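Local coordinates for putative pachytene checkpoint protein 2 (Caenorhabditis elegans, PDB 4XGU) that binds and hydrolyses ATP as a AAA+ protein remodeler and probably plays a key role in chromosome recombination during meiosis, at residues 158-163 with 171-176; 235-240 with 284-289. All blocks are in the same frame, centred on the assembly; numbering follows the deposited sequence.

How the interactions relate
Both interactions are buried and belong to the AAA+ ATPase module; helices 145-161 and 275-288 pack on opposite faces of its central sheet, and interaction 1 sits where a strand of that sheet begins. In interaction 1 all four touching residues are buried, and the end of helix 145-161 meets the lead-in to strand 174-178 through a hydroxyl, an arginine and a little apolar contact. Interaction 2 joins two helices, with isoleucines on the sheet side and a salt bridge farther out, where R286 is partly exposed. Their centres are about 13 Å apart. Segments 171-176 and 284-289 also touch directly: L174 CD1 lies 3.9 Å from I284 CG2, and the R173 guanidinium reaches the backbone carbonyls of R288 and R289.

Interaction 1: 158-163 with 171-176; sequences RLSEKH and VNRLIL
S160 and R173 carry the polar half of this contact, and the arginine is easiest to read outward from its backbone. R173 itself has a left-handed helical backbone conformation, in the turn just before strand 174-178. From CB the chain bends at chi2 (99°) and again at chi3 (70°), and this double bend brings the side chain past the serine instead of letting it extend straight away. R173 CG passes S160 OG at 4.1 Å. R173 CD comes much closer, with S160 OG only 3.1 Å from it and the serine CB just behind. NE turns to the backbone carbonyl of R288, the firmer polar partner of this arginine. At the tip, R173 NH1 swings back to S160 OG at 3.4 Å, a weak hydrogen bond with 150° at the hydrogen; the hydroxyl sits at the edge of the guanidinium, near its plane. NH2 adds a weak hydrogen bond to R289 O and a long, weak ion pair with D291. V171 O lies 4.3 Å above one face of the R173 guanidinium, toward the rim.

S160 OG has its stronger bond inside its own helix, to the carbonyl oxygen of L156, so R173 NH1 only supplements it. The apolar half is light: V171 CG1 stands 3.9 Å from S160 OG, and V171 CG2 faces L159 CD1 at 4.5 Å.

In the fold, V171 also packs on L156 of helix 145-161, while L159 reaches Y395 of the second subunit. D314 accepts the backbone amide of N172. Strand 174-178 then runs between strands 293-299 and 315-318 toward the predicted ATP-binding loop that starts at G179, with I175 lying against V153 of helix 145-161.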
# COMPACT_ATOMS: atom_id res chain seq x y z
N ARG B 158 -14.58 -36.52 -23.28
CA ARG B 158 -14.94 -37.14 -24.56
C ARG B 158 -14.63 -36.21 -25.73
O ARG B 158 -14.04 -36.63 -26.72
CB ARG B 158 -16.42 -37.52 -24.58
CG ARG B 158 -16.67 -39.02 -24.52
CD ARG B 158 -18.16 -39.34 -24.51
NE ARG B 158 -18.78 -39.03 -23.22
CZ ARG B 158 -19.86 -38.26 -23.07
NH1 ARG B 158 -20.44 -37.72 -24.13
NH2 ARG B 158 -20.36 -38.04 -21.86
N LEU B 159 -15.03 -34.95 -25.60
CA LEU B 159 -14.74 -33.95 -26.61
C LEU B 159 -13.24 -33.78 -26.80
O LEU B 159 -12.74 -33.84 -27.93
CB LEU B 159 -15.37 -32.60 -26.23
CG LEU B 159 -16.89 -32.48 -26.39
CD1 LEU B 159 -17.38 -31.18 -25.77
CD2 LEU B 159 -17.26 -32.55 -27.86
N SER B 160 -12.54 -33.60 -25.69
CA SER B 160 -11.09 -33.39 -25.71
C SER B 160 -10.37 -34.55 -26.39
O SER B 160 -9.42 -34.33 -27.14
CB SER B 160 -10.57 -33.20 -24.29
OG SER B 160 -11.33 -32.22 -23.61
N GLU B 161 -10.82 -35.77 -26.12
CA GLU B 161 -10.24 -36.95 -26.75
C GLU B 161 -10.46 -36.91 -28.26
O GLU B 161 -9.62 -37.39 -29.03
CB GLU B 161 -10.84 -38.22 -26.15
CG GLU B 161 -10.09 -39.51 -26.51
CD GLU B 161 -10.49 -40.06 -27.86
OE1 GLU B 161 -9.60 -40.50 -28.62
OE2 GLU B 161 -11.70 -40.06 -28.17
N LYS B 162 -11.58 -36.33 -28.67
CA LYS B 162 -11.92 -36.24 -30.09
C LYS B 162 -11.29 -35.01 -30.74
O LYS B 162 -11.61 -34.67 -31.88
CB LYS B 162 -13.43 -36.23 -30.27
CG LYS B 162 -14.09 -37.57 -29.99
CD LYS B 162 -15.53 -37.41 -29.54
CE LYS B 162 -16.20 -38.75 -29.32
NZ LYS B 162 -16.41 -39.48 -30.60
N HIS B 163 -10.42 -34.34 -30.00
CA HIS B 163 -9.61 -33.23 -30.52
C HIS B 163 -10.44 -32.08 -31.08
O HIS B 163 -10.26 -31.67 -32.23
CB HIS B 163 -8.65 -33.75 -31.59
CG HIS B 163 -7.83 -34.91 -31.13
ND1 HIS B 163 -6.77 -34.79 -30.26
CD2 HIS B 163 -7.92 -36.23 -31.42
CE1 HIS B 163 -6.24 -35.98 -30.03
NE2 HIS B 163 -6.92 -36.87 -30.73
N VAL B 171 -13.52 -25.12 -24.78
CA VAL B 171 -13.33 -26.17 -23.79
C VAL B 171 -12.09 -25.85 -22.95
O VAL B 171 -10.96 -25.99 -23.43
CB VAL B 171 -13.17 -27.56 -24.44
CG1 VAL B 171 -12.93 -28.62 -23.38
CG2 VAL B 171 -14.41 -27.90 -25.26
N ASN B 172 -12.30 -25.42 -21.71
CA ASN B 172 -11.21 -24.96 -20.86
C ASN B 172 -10.38 -26.08 -20.24
O ASN B 172 -9.23 -25.87 -19.87
CB ASN B 172 -11.76 -24.07 -19.74
CG ASN B 172 -12.06 -22.66 -20.21
OD1 ASN B 172 -11.42 -22.14 -21.11
ND2 ASN B 172 -13.05 -22.03 -19.58
N ARG B 173 -10.99 -27.26 -20.12
CA ARG B 173 -10.36 -28.43 -19.50
C ARG B 173 -10.06 -28.20 -18.02
O ARG B 173 -9.25 -28.92 -17.43
CB ARG B 173 -9.06 -28.82 -20.23
CG ARG B 173 -9.10 -30.20 -20.84
CD ARG B 173 -9.41 -30.15 -22.33
NE ARG B 173 -8.31 -29.57 -23.10
CZ ARG B 173 -8.33 -29.43 -24.42
NH1 ARG B 173 -9.39 -29.81 -25.11
NH2 ARG B 173 -7.29 -28.89 -25.05
N LEU B 174 -10.71 -27.21 -17.43
CA LEU B 174 -10.57 -26.94 -16.00
C LEU B 174 -11.92 -27.04 -15.32
O LEU B 174 -12.94 -26.65 -15.90
CB LEU B 174 -9.95 -25.56 -15.77
CG LEU B 174 -9.49 -25.17 -14.35
CD1 LEU B 174 -8.35 -24.18 -14.40
CD2 LEU B 174 -10.63 -24.58 -13.53
N ILE B 175 -11.95 -27.57 -14.10
CA ILE B 175 -13.18 -27.63 -13.33
C ILE B 175 -12.93 -27.16 -11.90
O ILE B 175 -11.90 -27.47 -11.31
CB ILE B 175 -13.77 -29.06 -13.33
CG1 ILE B 175 -14.91 -29.17 -12.33
CG2 ILE B 175 -12.69 -30.08 -13.03
CD1 ILE B 175 -15.36 -30.58 -12.06
N LEU B 176 -13.88 -26.41 -11.35
CA LEU B 176 -13.74 -25.82 -10.02
C LEU B 176 -14.88 -26.21 -9.09
O LEU B 176 -16.05 -26.00 -9.39
CB LEU B 176 -13.66 -24.30 -10.14
CG LEU B 176 -13.59 -23.48 -8.86
CD1 LEU B 176 -12.24 -23.66 -8.19
CD2 LEU B 176 -13.83 -22.01 -9.17

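Interaction 2: 235-240 with 284-289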
# COMPACT_ATOMS: atom_id res chain seq x y z
N GLN B 235 7.28 -31.17 -15.32
CA GLN B 235 7.22 -32.62 -15.22
C GLN B 235 5.84 -33.14 -15.62
O GLN B 235 5.72 -34.17 -16.28
CB GLN B 235 7.56 -33.08 -13.80
CG GLN B 235 7.43 -34.58 -13.61
CD GLN B 235 8.07 -35.07 -12.33
OE1 GLN B 235 8.26 -34.31 -11.38
NE2 GLN B 235 8.43 -36.35 -12.30
N ILE B 236 4.80 -32.41 -15.22
CA ILE B 236 3.44 -32.74 -15.64
C ILE B 236 3.35 -32.66 -17.15
O ILE B 236 2.68 -33.48 -17.78
CB ILE B 236 2.39 -31.79 -15.03
CG1 ILE B 236 2.70 -31.50 -13.56
CG2 ILE B 236 0.99 -32.37 -15.19
CD1 ILE B 236 1.68 -30.61 -12.89
N ASP B 237 4.02 -31.67 -17.71
CA ASP B 237 4.02 -31.46 -19.15
C ASP B 237 4.60 -32.66 -19.88
O ASP B 237 4.02 -33.13 -20.86
CB ASP B 237 4.80 -30.19 -19.51
CG ASP B 237 4.49 -29.69 -20.91
OD1 ASP B 237 4.63 -30.47 -21.87
OD2 ASP B 237 4.10 -28.51 -21.04
N GLU B 238 5.74 -33.16 -19.40
CA GLU B 238 6.36 -34.34 -19.99
C GLU B 238 5.42 -35.53 -19.96
O GLU B 238 5.32 -36.29 -20.93
CB GLU B 238 7.66 -34.70 -19.26
CG GLU B 238 8.90 -34.02 -19.82
CD GLU B 238 10.17 -34.78 -19.48
OE1 GLU B 238 10.07 -35.82 -18.80
OE2 GLU B 238 11.26 -34.35 -19.91
N LEU B 239 4.71 -35.69 -18.85
CA LEU B 239 3.74 -36.76 -18.70
C LEU B 239 2.56 -36.53 -19.64
O LEU B 239 1.93 -37.48 -20.11
CB LEU B 239 3.26 -36.85 -17.25
CG LEU B 239 3.09 -38.25 -16.66
CD1 LEU B 239 4.32 -39.09 -16.95
CD2 LEU B 239 2.84 -38.17 -15.17
N ALA B 240 2.28 -35.26 -19.91
CA ALA B 240 1.21 -34.88 -20.82
C ALA B 240 1.65 -35.02 -22.28
O ALA B 240 0.83 -35.23 -23.17
CB ALA B 240 0.75 -33.47 -20.55
N ILE B 284 -0.76 -23.24 -15.47
CA ILE B 284 -2.08 -23.82 -15.62
C ILE B 284 -2.53 -23.73 -17.07
O ILE B 284 -3.04 -24.69 -17.64
CB ILE B 284 -3.12 -23.13 -14.71
CG1 ILE B 284 -2.93 -23.55 -13.26
CG2 ILE B 284 -4.53 -23.48 -15.15
CD1 ILE B 284 -3.92 -22.91 -12.31
N ASP B 285 -2.31 -22.56 -17.68
CA ASP B 285 -2.70 -22.32 -19.06
C ASP B 285 -1.98 -23.24 -20.05
O ASP B 285 -2.58 -23.69 -21.03
CB ASP B 285 -2.44 -20.87 -19.44
CG ASP B 285 -3.59 -19.96 -19.07
OD1 ASP B 285 -4.22 -20.19 -18.01
OD2 ASP B 285 -3.87 -19.02 -19.84
N ARG B 286 -0.71 -23.51 -19.80
CA ARG B 286 0.07 -24.38 -20.67
C ARG B 286 -0.49 -25.79 -20.67
O ARG B 286 -0.60 -26.44 -21.71
CB ARG B 286 1.54 -24.40 -20.25
CG ARG B 286 2.34 -25.52 -20.92
CD ARG B 286 3.83 -25.23 -20.88
NE ARG B 286 4.37 -25.29 -19.52
CZ ARG B 286 5.34 -26.10 -19.14
NH1 ARG B 286 5.89 -26.94 -20.01
NH2 ARG B 286 5.77 -26.08 -17.89
N ILE B 287 -0.84 -26.25 -19.48
CA ILE B 287 -1.25 -27.63 -19.26
C ILE B 287 -2.62 -27.96 -19.88
O ILE B 287 -2.79 -29.00 -20.52
CB ILE B 287 -1.26 -27.94 -17.75
CG1 ILE B 287 0.18 -28.11 -17.26
CG2 ILE B 287 -2.07 -29.16 -17.44
CD1 ILE B 287 0.29 -28.96 -16.02
N ARG B 288 -3.59 -27.06 -19.70
CA ARG B 288 -4.96 -27.29 -20.16
C ARG B 288 -5.09 -27.37 -21.68
O ARG B 288 -6.10 -27.86 -22.19
CB ARG B 288 -5.88 -26.20 -19.62
CG ARG B 288 -5.31 -24.80 -19.74
CD ARG B 288 -6.31 -23.74 -19.30
NE ARG B 288 -7.26 -23.44 -20.35
CZ ARG B 288 -8.24 -22.55 -20.24
NH1 ARG B 288 -8.39 -21.87 -19.11
NH2 ARG B 288 -9.07 -22.33 -21.25
N ARG B 289 -4.09 -26.88 -22.40
CA ARG B 289 -4.13 -26.87 -23.86
C ARG B 289 -4.10 -28.28 -24.45
O ARG B 289 -4.57 -28.50 -25.56
CB ARG B 289 -2.98 -26.05 -24.43
CG ARG B 289 -3.33 -24.59 -24.63
CD ARG B 289 -2.15 -23.79 -25.14
NE ARG B 289 -2.12 -22.47 -24.52
CZ ARG B 289 -2.91 -21.46 -24.87
NH1 ARG B 289 -3.79 -21.61 -25.85
NH2 ARG B 289 -2.81 -20.29 -24.24
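D237 and R286 form the charged part of this helix-helix contact. D237 OD2 meets R286 NH1 at 2.6 Å, a salt bridge in which the side chains cross at about a right angle. The carboxylate and guanidinium planes are 29° apart, and OD2 approaches the guanidinium obliquely. R286 starts with CG anti to its backbone N (chi1 167°), then bends at chi3, which turns NH1 back over the aspartate. The other carboxylate oxygen, OD1, is held by R290, while R286 NH2 is shared by D234 and Q283. A leucine in place of R286 would probably leave D237 OD2 without its cationic mate and D234 without its salt bridge.

The apolar part is I236 against I287, again crossing nearly at right angles. I287 CD1 does all the touching, 3.6 Å from I236 CG2 and 3.7 Å from I236 CB, with I236 CD1 close by.

This pair faces the central AAA+ sheet: I236 rests on L210 of strand 206-212, and I287 on V293 and I295 of strand 293-299, so helices 228-241 and 275-288 lie side by side against one face.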